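Local structure of tumor necrosis factor ligand superfamily member 13 (Mus musculus, 1U5Y) at residues A[12-17]-A[25-30]; A[21-26]-A[116-121]; A[59-64]-A[124-129]; A[72-77]-A[108-113]. The protein acts as a secreted cytokine of the tumor necrosis factor family, a homotrimer that binds the receptors TACI and BCMA and plays a role in regulating tumor cell growth. One frame throughout, in Å; residues are numbered along the deposited sequence.

Contact 1: A[12-17]-A[25-30]; sequences PVNITS and EVMWQP
Thr16 and Glu25 face each other as an antiparallel hydrogen-bonded pair: Thr16 N gives to Glu25 O over 3.0 Å, and Glu25 N gives to Thr16 O over 2.9 Å. Further along, Met27 N donates almost linearly, at 168°, to Asn14 O 2.8 Å away. One side chain joins these backbone bonds. Gln29 NE2 reaches Pro12 O at 3.1 Å; CG lies between the backbone N and the carbonyl carbon (chi1 53°) and the rest runs out extended, bringing the nitrogen above the plane of the proline carbonyl, whose oxygen lies in the amide plane. The two strands, 7-16 and 24-34, make a beta hairpin of the TNF homology domain, and the rigid ring of Pro12 suits the place just before the corner the chain turns at Val13. Apolar packing gathers round Val26. Its CG1 meets Pro12 CB at 3.8 Å and also sits over the centre of one face of the Trp28 ring, while Pro12 CD touches Trp28 CZ3 at 4.1 Å. Asn14 and Met27 point the same way, side by side, with OD1 of the asparagine 3.2 Å from CG of the methionine; Asn14, partly exposed, is a predicted N-glycosylation site.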
loop_
_atom_site.group_PDB
_atom_site.type_symbol
_atom_site.label_atom_id
_atom_site.label_comp_id
_atom_site.label_asym_id
_atom_site.label_seq_id
_atom_site.Cartn_x
_atom_site.Cartn_y
_atom_site.Cartn_z
ATOM N N PRO A 12 11.595 5.836 12.143
ATOM C CA PRO A 12 12.553 6.945 12.250
ATOM C C PRO A 12 13.197 7.092 13.626
ATOM O O PRO A 12 12.540 6.830 14.635
ATOM C CB PRO A 12 11.685 8.177 11.969
ATOM C CG PRO A 12 10.476 7.643 11.317
ATOM C CD PRO A 12 10.226 6.337 11.967
ATOM N N VAL A 13 14.465 7.497 13.658
ATOM C CA VAL A 13 15.052 8.054 14.866
ATOM C C VAL A 13 15.133 9.584 14.700
ATOM O O VAL A 13 14.735 10.309 15.606
ATOM C CB VAL A 13 16.424 7.384 15.282
ATOM C CG1 VAL A 13 17.388 7.226 14.108
ATOM C CG2 VAL A 13 17.107 8.170 16.420
ATOM N N ASN A 14 15.625 10.067 13.554
ATOM C CA ASN A 14 15.595 11.520 13.210
ATOM C C ASN A 14 15.706 11.782 11.695
ATOM O O ASN A 14 15.925 10.853 10.909
ATOM C CB ASN A 14 16.643 12.345 13.986
ATOM C CG ASN A 14 17.998 11.666 14.072
ATOM O OD1 ASN A 14 18.503 11.137 13.090
ATOM N ND2 ASN A 14 18.596 11.684 15.267
ATOM N N ILE A 15 15.524 13.043 11.301
ATOM C CA ILE A 15 15.555 13.459 9.892
ATOM C C ILE A 15 16.791 14.313 9.618
ATOM O O ILE A 15 17.172 15.141 10.453
ATOM C CB ILE A 15 14.306 14.303 9.486
ATOM C CG1 ILE A 15 13.122 14.174 10.450
ATOM C CG2 ILE A 15 13.840 13.897 8.137
ATOM C CD1 ILE A 15 12.113 15.336 10.284
ATOM N N THR A 16 17.382 14.139 8.435
ATOM C CA THR A 16 18.573 14.896 8.028
ATOM C C THR A 16 18.391 15.612 6.690
ATOM O O THR A 16 17.585 15.208 5.850
ATOM C CB THR A 16 19.809 13.970 7.959
ATOM O OG1 THR A 16 19.447 12.690 7.425
ATOM C CG2 THR A 16 20.322 13.648 9.368
ATOM N N SER A 17 19.153 16.683 6.513
ATOM C CA SER A 17 19.070 17.527 5.331
ATOM C C SER A 17 20.391 18.267 5.172
ATOM O O SER A 17 20.639 19.215 5.905
ATOM C CB SER A 17 17.935 18.548 5.494
ATOM O OG SER A 17 16.962 18.413 4.481
ATOM N N GLU A 25 16.367 13.054 4.246
ATOM C CA GLU A 25 16.324 11.600 4.427
ATOM C C GLU A 25 16.036 11.269 5.883
ATOM O O GLU A 25 16.002 12.152 6.728
ATOM C CB GLU A 25 17.650 10.970 4.005
ATOM C CG GLU A 25 17.928 11.041 2.512
ATOM C CD GLU A 25 19.391 10.811 2.180
ATOM O OE1 GLU A 25 19.737 9.650 1.863
ATOM O OE2 GLU A 25 20.183 11.793 2.238
ATOM N N VAL A 26 15.806 9.989 6.163
ATOM C CA VAL A 26 15.479 9.540 7.506
ATOM C C VAL A 26 16.596 8.645 8.031
ATOM O O VAL A 26 17.139 7.833 7.296
ATOM C CB VAL A 26 14.154 8.800 7.475
ATOM C CG1 VAL A 26 13.809 8.184 8.842
ATOM C CG2 VAL A 26 13.058 9.743 6.964
ATOM N N MET A 27 16.987 8.850 9.281
ATOM C CA MET A 27 17.890 7.935 9.966
ATOM C C MET A 27 17.019 6.841 10.554
ATOM O O MET A 27 16.238 7.118 11.451
ATOM C CB MET A 27 18.632 8.651 11.092
ATOM C CG MET A 27 19.764 9.554 10.625
ATOM S SD MET A 27 21.280 8.649 10.236
ATOM C CE MET A 27 21.765 7.955 11.861
ATOM N N TRP A 28 17.136 5.617 10.047
ATOM C CA TRP A 28 16.255 4.514 10.470
ATOM C C TRP A 28 16.761 3.673 11.646
ATOM O O TRP A 28 17.964 3.545 11.865
ATOM C CB TRP A 28 16.005 3.582 9.299
ATOM C CG TRP A 28 15.349 4.240 8.142
ATOM C CD1 TRP A 28 15.945 4.640 6.988
ATOM C CD2 TRP A 28 13.965 4.565 8.009
ATOM N NE1 TRP A 28 15.015 5.194 6.147
ATOM C CE2 TRP A 28 13.789 5.158 6.750
ATOM C CE3 TRP A 28 12.847 4.425 8.838
ATOM C CZ2 TRP A 28 12.551 5.605 6.295
ATOM C CZ3 TRP A 28 11.626 4.861 8.392
ATOM C CH2 TRP A 28 11.483 5.450 7.132
ATOM N N GLN A 29 15.817 3.112 12.403
ATOM C CA GLN A 29 16.099 2.093 13.429
ATOM C C GLN A 29 15.180 0.859 13.276
ATOM O O GLN A 29 13.973 1.001 13.079
ATOM C CB GLN A 29 15.948 2.660 14.853
ATOM C CG GLN A 29 14.599 3.342 15.099
ATOM C CD GLN A 29 14.389 3.767 16.542
ATOM O OE1 GLN A 29 14.837 3.091 17.472
ATOM N NE2 GLN A 29 13.716 4.899 16.729
ATOM N N PRO A 30 15.743 -0.340 13.414
ATOM C CA PRO A 30 14.962 -1.576 13.271
ATOM C C PRO A 30 14.065 -1.824 14.481
ATOM O O PRO A 30 14.579 -1.735 15.569
ATOM C CB PRO A 30 16.043 -2.655 13.199
ATOM C CG PRO A 30 17.204 -2.076 14.030
ATOM C CD PRO A 30 17.154 -0.605 13.765
#

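Contact 2: A[21-26]-A[116-121]; sequences SDVTEV and TVKIPR
Pairing of Thr24 with Ile119 joins strand 24-34 to strand 114-119 in the antiparallel sheet structure of the TNF homology domain. Two bonds of equal length make this hydrogen-bonded pair: Thr24 N to Ile119 O and Ile119 N to Thr24 O, each 2.9 Å. Beyond it the strands splay, and a water takes over: it accepts from Val26 N at 3.1 Å and probably donates to Val117 O, 2.7 Å away.

At the other end the chain folds through an inverse gamma turn centred on Pro120, whose ring already holds phi near the value this turn needs. The turn brings Arg121 N back to Ile119 O in a weak bond and presents Arg121 O to the threonine hydroxyl. Thr24 OG1 donates to that oxygen over 2.8 Å, in the plane of the carbonyl. Its chi1 of -74° sets OG1 beside its own backbone N and puts CG2 anti to that N, where it meets Ile15 and Leu126. The same hydroxyl is also hydrogen-bonded to Ser17 OG and Ala124 N, so a small polar residue ties three pieces of chain together in a buried place. On the same face as Thr24, buried Ile119 packs on Met68 and Phe61.

On the opposite face of the sheet Lys118 works through its aliphatic stem. Its CD meets Val23 CG1 at 3.6 Å, and its CG lies 3.8 Å from CG of Glu25, the two long chains side by side and pointing alike. The charged ends, Glu25 OE1 and Lys118 NZ, stay 4.7 Å apart; their attraction probably adds something, without direct contact.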
loop_
_atom_site.group_PDB
_atom_site.type_symbol
_atom_site.label_atom_id
_atom_site.label_comp_id
_atom_site.label_asym_id
_atom_site.label_seq_id
_atom_site.Cartn_x
_atom_site.Cartn_y
_atom_site.Cartn_z
ATOM N N SER A 21 21.798 20.911 -0.435
ATOM C CA SER A 21 21.023 19.912 -1.142
ATOM C C SER A 21 19.556 20.291 -1.010
ATOM O O SER A 21 19.194 21.146 -0.194
ATOM C CB SER A 21 21.273 18.514 -0.570
ATOM O OG SER A 21 21.241 17.551 -1.608
ATOM N N ASP A 22 18.722 19.675 -1.834
ATOM C CA ASP A 22 17.283 19.821 -1.695
ATOM C C ASP A 22 16.706 18.466 -1.415
ATOM O O ASP A 22 15.754 18.039 -2.042
ATOM C CB ASP A 22 16.687 20.442 -2.948
ATOM C CG ASP A 22 16.797 21.935 -2.928
ATOM O OD1 ASP A 22 17.554 22.492 -3.755
ATOM O OD2 ASP A 22 16.172 22.614 -2.085
ATOM N N VAL A 23 17.309 17.804 -0.438
ATOM C CA VAL A 23 16.988 16.442 -0.111
ATOM C C VAL A 23 16.843 16.297 1.391
ATOM O O VAL A 23 17.635 16.829 2.142
ATOM C CB VAL A 23 18.121 15.518 -0.591
ATOM C CG1 VAL A 23 17.802 14.072 -0.309
ATOM C CG2 VAL A 23 18.402 15.728 -2.087
ATOM N N THR A 24 15.842 15.538 1.819
ATOM C CA THR A 24 15.674 15.174 3.219
ATOM C C THR A 24 15.622 13.650 3.322
ATOM O O THR A 24 14.943 13.014 2.546
ATOM C CB THR A 24 14.379 15.788 3.773
ATOM O OG1 THR A 24 14.545 17.194 3.979
ATOM C CG2 THR A 24 14.059 15.249 5.165
ATOM N N GLU A 25 16.367 13.054 4.246
ATOM C CA GLU A 25 16.324 11.600 4.427
ATOM C C GLU A 25 16.036 11.269 5.883
ATOM O O GLU A 25 16.002 12.152 6.728
ATOM C CB GLU A 25 17.650 10.970 4.005
ATOM C CG GLU A 25 17.928 11.041 2.512
ATOM C CD GLU A 25 19.391 10.811 2.180
ATOM O OE1 GLU A 25 19.737 9.650 1.863
ATOM O OE2 GLU A 25 20.183 11.793 2.238
ATOM N N VAL A 26 15.806 9.989 6.163
ATOM C CA VAL A 26 15.479 9.540 7.506
ATOM C C VAL A 26 16.596 8.645 8.031
ATOM O O VAL A 26 17.139 7.833 7.296
ATOM C CB VAL A 26 14.154 8.800 7.475
ATOM C CG1 VAL A 26 13.809 8.184 8.842
ATOM C CG2 VAL A 26 13.058 9.743 6.964
ATOM N N THR A 116 17.867 3.642 -0.604
ATOM C CA THR A 116 17.661 4.988 -0.058
ATOM C C THR A 116 16.161 5.336 -0.035
ATOM O O THR A 116 15.411 4.879 -0.884
ATOM C CB THR A 116 18.390 6.024 -0.924
ATOM O OG1 THR A 116 18.076 5.812 -2.310
ATOM C CG2 THR A 116 19.922 5.861 -0.859
ATOM N N VAL A 117 15.741 6.137 0.946
ATOM C CA VAL A 117 14.447 6.808 0.915
ATOM C C VAL A 117 14.700 8.320 1.041
ATOM O O VAL A 117 15.050 8.826 2.107
ATOM C CB VAL A 117 13.495 6.256 1.997
ATOM C CG1 VAL A 117 12.145 6.906 1.934
ATOM C CG2 VAL A 117 13.326 4.735 1.820
ATOM N N LYS A 118 14.541 9.027 -0.071
ATOM C CA LYS A 118 14.742 10.467 -0.131
ATOM C C LYS A 118 13.435 11.236 -0.387
ATOM O O LYS A 118 12.615 10.825 -1.217
ATOM C CB LYS A 118 15.733 10.765 -1.249
ATOM C CG LYS A 118 17.071 10.047 -1.074
ATOM C CD LYS A 118 18.218 10.784 -1.734
ATOM C CE LYS A 118 19.221 9.815 -2.372
ATOM N NZ LYS A 118 20.524 10.484 -2.710
ATOM N N ILE A 119 13.232 12.344 0.323
ATOM C CA ILE A 119 12.137 13.267 0.029
ATOM C C ILE A 119 12.767 14.484 -0.621
ATOM O O ILE A 119 13.550 15.165 0.023
ATOM C CB ILE A 119 11.394 13.651 1.323
ATOM C CG1 ILE A 119 10.576 12.471 1.830
ATOM C CG2 ILE A 119 10.460 14.848 1.077
ATOM C CD1 ILE A 119 11.386 11.419 2.520
ATOM N N PRO A 120 12.436 14.786 -1.875
ATOM C CA PRO A 120 13.221 15.764 -2.625
ATOM C C PRO A 120 12.857 17.232 -2.318
ATOM O O PRO A 120 12.718 18.008 -3.252
ATOM C CB PRO A 120 12.930 15.390 -4.098
ATOM C CG PRO A 120 11.535 14.842 -4.073
ATOM C CD PRO A 120 11.304 14.281 -2.683
ATOM N N ARG A 121 12.712 17.594 -1.042
ATOM C CA ARG A 121 12.817 19.000 -0.595
ATOM C C ARG A 121 13.749 19.082 0.620
ATOM O O ARG A 121 13.870 18.130 1.399
ATOM C CB ARG A 121 11.443 19.606 -0.225
ATOM C CG ARG A 121 10.235 19.139 -1.068
ATOM C CD ARG A 121 9.452 20.274 -1.766
ATOM N NE ARG A 121 8.580 19.768 -2.836
ATOM C CZ ARG A 121 7.802 20.526 -3.621
ATOM N NH1 ARG A 121 7.761 21.851 -3.476
ATOM N NH2 ARG A 121 7.052 19.954 -4.562
HETATM O O HOH W 1 15.972 7.515 4.229
#

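Contact 3: A[59-64]-A[124-129]; sequences VLFHDV and AKLSLS
A bridge between Phe61 and Leu126 fastens the long loop between strands 114-119 and 134-139 onto the end of strand 51-61, within the TNF beta sandwich. Ser127 N donates to Leu60 O and His62 N to Lys125 O, each over 2.9 Å. Lys125 is the centre of an inverse gamma turn, and its amide is taken by a side chain: Lys125 N points at Asp63 OD1, 2.9 Å away and straight (175°), meeting the oxygen from above the carboxylate plane. Asp63 suits this spot because its short acid group can reach a backbone N-H; with CG beside its own N (chi1 -45°) the carboxylate reaches across to the loop. Leu126 CD2 touches two neighbours that also touch each other: it is 3.3 Å from Phe61 CE2 and 3.6 Å from Val59 CG1, and that valine methyl lies over one face of the phenyl ring, toward its rim. Ser127 CB presses on Leu60 CD2 at 3.6 Å, while OG accepts from Ser129 N in an ST turn. His62 ND1 bonds to Ala97 O outside the contact. Phe61 and Leu126 both pack on Ile119 of strand 114-119, Phe61 also lies on Met68 of strand 67-76, and Leu60 touches Ile87 of the second subunit.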
loop_
_atom_site.group_PDB
_atom_site.type_symbol
_atom_site.label_atom_id
_atom_site.label_comp_id
_atom_site.label_asym_id
_atom_site.label_seq_id
_atom_site.Cartn_x
_atom_site.Cartn_y
_atom_site.Cartn_z
ATOM N N VAL A 59 5.589 7.584 4.364
ATOM C CA VAL A 59 6.022 8.811 5.035
ATOM C C VAL A 59 4.795 9.669 5.342
ATOM O O VAL A 59 3.902 9.792 4.508
ATOM C CB VAL A 59 7.016 9.619 4.176
ATOM C CG1 VAL A 59 7.529 10.810 4.953
ATOM C CG2 VAL A 59 8.196 8.749 3.736
ATOM N N LEU A 60 4.754 10.233 6.547
ATOM C CA LEU A 60 3.672 11.120 6.986
ATOM C C LEU A 60 4.161 12.570 6.938
ATOM O O LEU A 60 5.056 12.956 7.684
ATOM C CB LEU A 60 3.195 10.760 8.397
ATOM C CG LEU A 60 2.281 11.783 9.082
ATOM C CD1 LEU A 60 1.031 12.019 8.267
ATOM C CD2 LEU A 60 1.927 11.328 10.512
ATOM N N PHE A 61 3.563 13.359 6.051
ATOM C CA PHE A 61 4.030 14.718 5.760
ATOM C C PHE A 61 3.203 15.767 6.476
ATOM O O PHE A 61 1.986 15.634 6.566
ATOM C CB PHE A 61 3.935 14.980 4.257
ATOM C CG PHE A 61 4.836 14.122 3.447
ATOM C CD1 PHE A 61 4.394 12.910 2.952
ATOM C CD2 PHE A 61 6.149 14.516 3.200
ATOM C CE1 PHE A 61 5.236 12.109 2.197
ATOM C CE2 PHE A 61 6.996 13.715 2.455
ATOM C CZ PHE A 61 6.535 12.510 1.945
ATOM N N HIS A 62 3.879 16.801 6.969
ATOM C CA HIS A 62 3.246 17.985 7.555
ATOM C C HIS A 62 3.586 19.282 6.781
ATOM O O HIS A 62 3.353 20.371 7.292
ATOM C CB HIS A 62 3.678 18.151 9.026
ATOM C CG HIS A 62 3.259 17.026 9.929
ATOM N ND1 HIS A 62 2.005 16.454 9.884
ATOM C CD2 HIS A 62 3.925 16.389 10.925
ATOM C CE1 HIS A 62 1.923 15.502 10.801
ATOM N NE2 HIS A 62 3.075 15.443 11.445
ATOM N N ASP A 63 4.120 19.178 5.562
ATOM C CA ASP A 63 4.507 20.367 4.781
ATOM C C ASP A 63 3.283 21.012 4.143
ATOM O O ASP A 63 2.271 20.357 3.939
ATOM C CB ASP A 63 5.491 20.027 3.666
ATOM C CG ASP A 63 6.615 19.104 4.121
ATOM O OD1 ASP A 63 7.760 19.613 4.210
ATOM O OD2 ASP A 63 6.456 17.874 4.393
ATOM N N VAL A 64 3.377 22.301 3.835
ATOM C CA VAL A 64 2.284 23.015 3.177
ATOM C C VAL A 64 2.464 23.113 1.651
ATOM O O VAL A 64 1.529 23.487 0.952
ATOM C CB VAL A 64 2.115 24.441 3.800
ATOM N N ALA A 124 12.304 18.975 4.987
ATOM C CA ALA A 124 10.950 18.505 4.857
ATOM C C ALA A 124 10.429 18.156 6.243
ATOM O O ALA A 124 11.141 17.562 7.050
ATOM C CB ALA A 124 10.905 17.286 3.953
ATOM N N LYS A 125 9.177 18.527 6.485
ATOM C CA LYS A 125 8.512 18.376 7.773
ATOM C C LYS A 125 7.914 16.992 7.889
ATOM O O LYS A 125 6.715 16.800 7.713
ATOM C CB LYS A 125 7.409 19.438 7.913
ATOM C CG LYS A 125 7.885 20.858 7.632
ATOM C CD LYS A 125 6.998 21.911 8.282
ATOM C CE LYS A 125 7.718 23.236 8.373
ATOM N NZ LYS A 125 8.820 23.221 9.387
ATOM N N LEU A 126 8.757 16.021 8.197
ATOM C CA LEU A 126 8.349 14.614 8.159
ATOM C C LEU A 126 8.066 14.172 9.578
ATOM O O LEU A 126 8.784 14.564 10.480
ATOM C CB LEU A 126 9.463 13.761 7.573
ATOM C CG LEU A 126 9.951 14.172 6.192
ATOM C CD1 LEU A 126 11.080 13.241 5.733
ATOM C CD2 LEU A 126 8.785 14.176 5.191
ATOM N N SER A 127 7.032 13.361 9.779
ATOM C CA SER A 127 6.736 12.870 11.120
ATOM C C SER A 127 7.736 11.771 11.481
ATOM O O SER A 127 8.109 10.961 10.641
ATOM C CB SER A 127 5.313 12.331 11.203
ATOM O OG SER A 127 5.028 11.863 12.507
ATOM N N LEU A 128 8.168 11.774 12.730
ATOM C CA LEU A 128 9.022 10.727 13.292
ATOM C C LEU A 128 8.195 9.626 13.942
ATOM O O LEU A 128 8.747 8.614 14.392
ATOM C CB LEU A 128 9.970 11.317 14.352
ATOM C CG LEU A 128 10.908 12.399 13.822
ATOM C CD1 LEU A 128 11.714 13.066 14.937
ATOM C CD2 LEU A 128 11.839 11.806 12.773
ATOM N N SER A 129 6.886 9.849 14.026
ATOM C CA SER A 129 5.962 8.868 14.591
ATOM C C SER A 129 6.150 7.521 13.912
ATOM O O SER A 129 6.038 7.418 12.700
ATOM C CB SER A 129 4.521 9.314 14.415
ATOM O OG SER A 129 3.663 8.214 14.590
#

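Contact 4: A[72-77]-A[108-113]; sequences VSREGQ and HLHQGD
Gly76 and Asp113 bring the two backbones together, their CA atoms 4.7 Å apart, where the end of strand 67-76 passes the turn that follows strand 99-109. His110 to Asp113 form a type II beta turn, closed by Asp113 N to His110 O at 3.1 Å; its third residue is Gly112, with a positive phi (104°) that glycine adopts readily. Asp113 CA also directs its hydrogen at Glu75 O over 3.3 Å. Having no side chain, Gly76 suits its place: OD2 of Asp113 comes to 3.7 Å from Gly76 CA.

Asp113 is the hub among the side chains. Gln77 NE2 gives a weak bond to Asp113 OD2 at 3.3 Å, with amide and carboxylate planes nearly perpendicular (88°). OD1 also appears to accept from His110 N, which would brace the turn, though this oxygen's place is unsure. A bend at chi2 (86°) folds the glutamine back to reach OD2, and the same NE2 lies 3.5 Å from His110 CD2, the two side chains crossing at about a right angle. Arg74 stretches out from the strand with CG opposite its own N, then bends at chi3, which carries its guanidinium to the end of strand 99-109, where His108 O sits over one face. Leu109 CD2 packs on Arg74 CD at 3.5 Å. The ionic link from Arg74 NE to Asp113 OD1 is long and equally doubtful; the firmer charge partner is Glu81, salt-bridged to NH2. Arg74 NE itself is buried and finds no hydrogen-bond partner. The turn leads from strand 99-109, paired with 51-61, to strand 114-119, paired with 67-76, and so passes between the two sheets of the TNF jelly roll.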
loop_
_atom_site.group_PDB
_atom_site.type_symbol
_atom_site.label_atom_id
_atom_site.label_comp_id
_atom_site.label_asym_id
_atom_site.label_seq_id
_atom_site.Cartn_x
_atom_site.Cartn_y
_atom_site.Cartn_z
ATOM N N VAL A 72 12.052 5.916 -3.437
ATOM C CA VAL A 72 12.821 4.756 -3.020
ATOM C C VAL A 72 13.656 4.302 -4.200
ATOM O O VAL A 72 13.124 4.053 -5.279
ATOM C CB VAL A 72 11.887 3.638 -2.534
ATOM C CG1 VAL A 72 12.680 2.431 -2.054
ATOM C CG2 VAL A 72 10.991 4.170 -1.403
ATOM N N SER A 73 14.966 4.236 -4.004
ATOM C CA SER A 73 15.899 3.857 -5.057
ATOM C C SER A 73 16.930 2.884 -4.517
ATOM O O SER A 73 17.154 2.802 -3.309
ATOM C CB SER A 73 16.619 5.088 -5.670
ATOM O OG SER A 73 16.256 6.292 -5.035
ATOM N N ARG A 74 17.540 2.148 -5.440
ATOM C CA ARG A 74 18.598 1.206 -5.152
ATOM C C ARG A 74 19.895 1.662 -5.821
ATOM O O ARG A 74 19.949 1.790 -7.037
ATOM C CB ARG A 74 18.199 -0.151 -5.707
ATOM C CG ARG A 74 19.351 -1.096 -5.897
ATOM C CD ARG A 74 18.929 -2.507 -6.145
ATOM N NE ARG A 74 18.108 -2.633 -7.335
ATOM C CZ ARG A 74 18.570 -2.712 -8.566
ATOM N NH1 ARG A 74 19.880 -2.682 -8.825
ATOM N NH2 ARG A 74 17.700 -2.814 -9.555
ATOM N N GLU A 75 20.923 1.926 -5.032
ATOM C CA GLU A 75 22.269 2.144 -5.564
ATOM C C GLU A 75 23.008 0.816 -5.645
ATOM O O GLU A 75 23.081 0.088 -4.657
ATOM C CB GLU A 75 23.052 3.120 -4.684
ATOM C CG GLU A 75 22.495 4.533 -4.738
ATOM C CD GLU A 75 23.226 5.511 -3.839
ATOM O OE1 GLU A 75 24.332 5.175 -3.351
ATOM O OE2 GLU A 75 22.683 6.623 -3.631
ATOM N N GLY A 76 23.538 0.512 -6.822
ATOM C CA GLY A 76 24.327 -0.673 -7.041
ATOM C C GLY A 76 24.849 -0.702 -8.461
ATOM O O GLY A 76 24.263 -0.088 -9.343
ATOM N N GLN A 77 25.963 -1.404 -8.675
ATOM C CA GLN A 77 26.527 -1.628 -10.010
ATOM C C GLN A 77 26.868 -0.311 -10.698
ATOM O O GLN A 77 26.737 -0.187 -11.913
ATOM C CB GLN A 77 25.576 -2.471 -10.881
ATOM C CG GLN A 77 25.284 -3.859 -10.322
ATOM C CD GLN A 77 24.122 -3.889 -9.321
ATOM O OE1 GLN A 77 23.256 -3.007 -9.316
ATOM N NE2 GLN A 77 24.104 -4.916 -8.475
ATOM N N HIS A 108 14.043 -7.055 -7.518
ATOM C CA HIS A 108 15.225 -7.862 -7.356
ATOM C C HIS A 108 16.346 -6.969 -6.812
ATOM O O HIS A 108 16.699 -5.980 -7.437
ATOM C CB HIS A 108 15.608 -8.493 -8.701
ATOM C CG HIS A 108 16.625 -9.586 -8.594
ATOM N ND1 HIS A 108 17.946 -9.405 -8.929
ATOM C CD2 HIS A 108 16.512 -10.876 -8.205
ATOM C CE1 HIS A 108 18.605 -10.534 -8.748
ATOM N NE2 HIS A 108 17.758 -11.442 -8.308
ATOM N N LEU A 109 16.893 -7.345 -5.656
ATOM C CA LEU A 109 18.022 -6.672 -5.015
ATOM C C LEU A 109 19.206 -7.622 -4.913
ATOM O O LEU A 109 19.038 -8.792 -4.584
ATOM C CB LEU A 109 17.613 -6.219 -3.611
ATOM C CG LEU A 109 16.304 -5.446 -3.533
ATOM C CD1 LEU A 109 15.953 -5.080 -2.083
ATOM C CD2 LEU A 109 16.389 -4.180 -4.390
ATOM N N HIS A 110 20.403 -7.117 -5.200
ATOM C CA HIS A 110 21.630 -7.914 -5.106
ATOM C C HIS A 110 22.348 -7.568 -3.835
ATOM O O HIS A 110 22.234 -6.446 -3.341
ATOM C CB HIS A 110 22.579 -7.634 -6.281
ATOM C CG HIS A 110 21.906 -7.694 -7.610
ATOM N ND1 HIS A 110 21.938 -8.815 -8.409
ATOM C CD2 HIS A 110 21.149 -6.782 -8.266
ATOM C CE1 HIS A 110 21.260 -8.579 -9.518
ATOM N NE2 HIS A 110 20.760 -7.357 -9.450
ATOM N N GLN A 111 23.117 -8.518 -3.327
ATOM C CA GLN A 111 23.972 -8.253 -2.187
ATOM C C GLN A 111 24.946 -7.132 -2.576
ATOM O O GLN A 111 25.504 -7.132 -3.686
ATOM C CB GLN A 111 24.686 -9.536 -1.712
ATOM C CG GLN A 111 25.729 -10.107 -2.629
ATOM C CD GLN A 111 26.299 -11.446 -2.125
ATOM O OE1 GLN A 111 26.442 -11.667 -0.913
ATOM N NE2 GLN A 111 26.626 -12.334 -3.062
ATOM N N GLY A 112 25.112 -6.171 -1.670
ATOM C CA GLY A 112 25.921 -4.986 -1.909
ATOM C C GLY A 112 25.124 -3.722 -2.190
ATOM O O GLY A 112 25.607 -2.633 -1.932
ATOM N N ASP A 113 23.918 -3.866 -2.728
ATOM C CA ASP A 113 23.049 -2.733 -3.028
ATOM C C ASP A 113 22.731 -1.898 -1.801
ATOM O O ASP A 113 22.565 -2.414 -0.699
ATOM C CB ASP A 113 21.697 -3.209 -3.558
ATOM C CG ASP A 113 21.769 -3.788 -4.941
ATOM O OD1 ASP A 113 20.730 -4.350 -5.321
ATOM O OD2 ASP A 113 22.768 -3.747 -5.711
#

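Contacts 1 and 2 share Glu25 and Val26, their centres 11 Å apart, so strand 24-34 is flanked by 7-16 and 114-119. A small polar cluster joins three contacts: Ser17 OG lies 2.8 Å from Thr24 OG1, which in turn is 3.0 Å from Ala124 N of contact 3. Apolar packing continues it, with Leu128 CD2 touching Ile15 CG1 at 3.6 Å and Leu126 CD1 meeting Ile119 CD1 at 3.7 Å. Contact 4 lies farthest from contact 3, their centres about 26 Å apart on opposite sides of the chain's centre, yet it reaches contact 2, about 18 Å away between centres, through Thr116 N and Ser73 O, 2.9 Å apart.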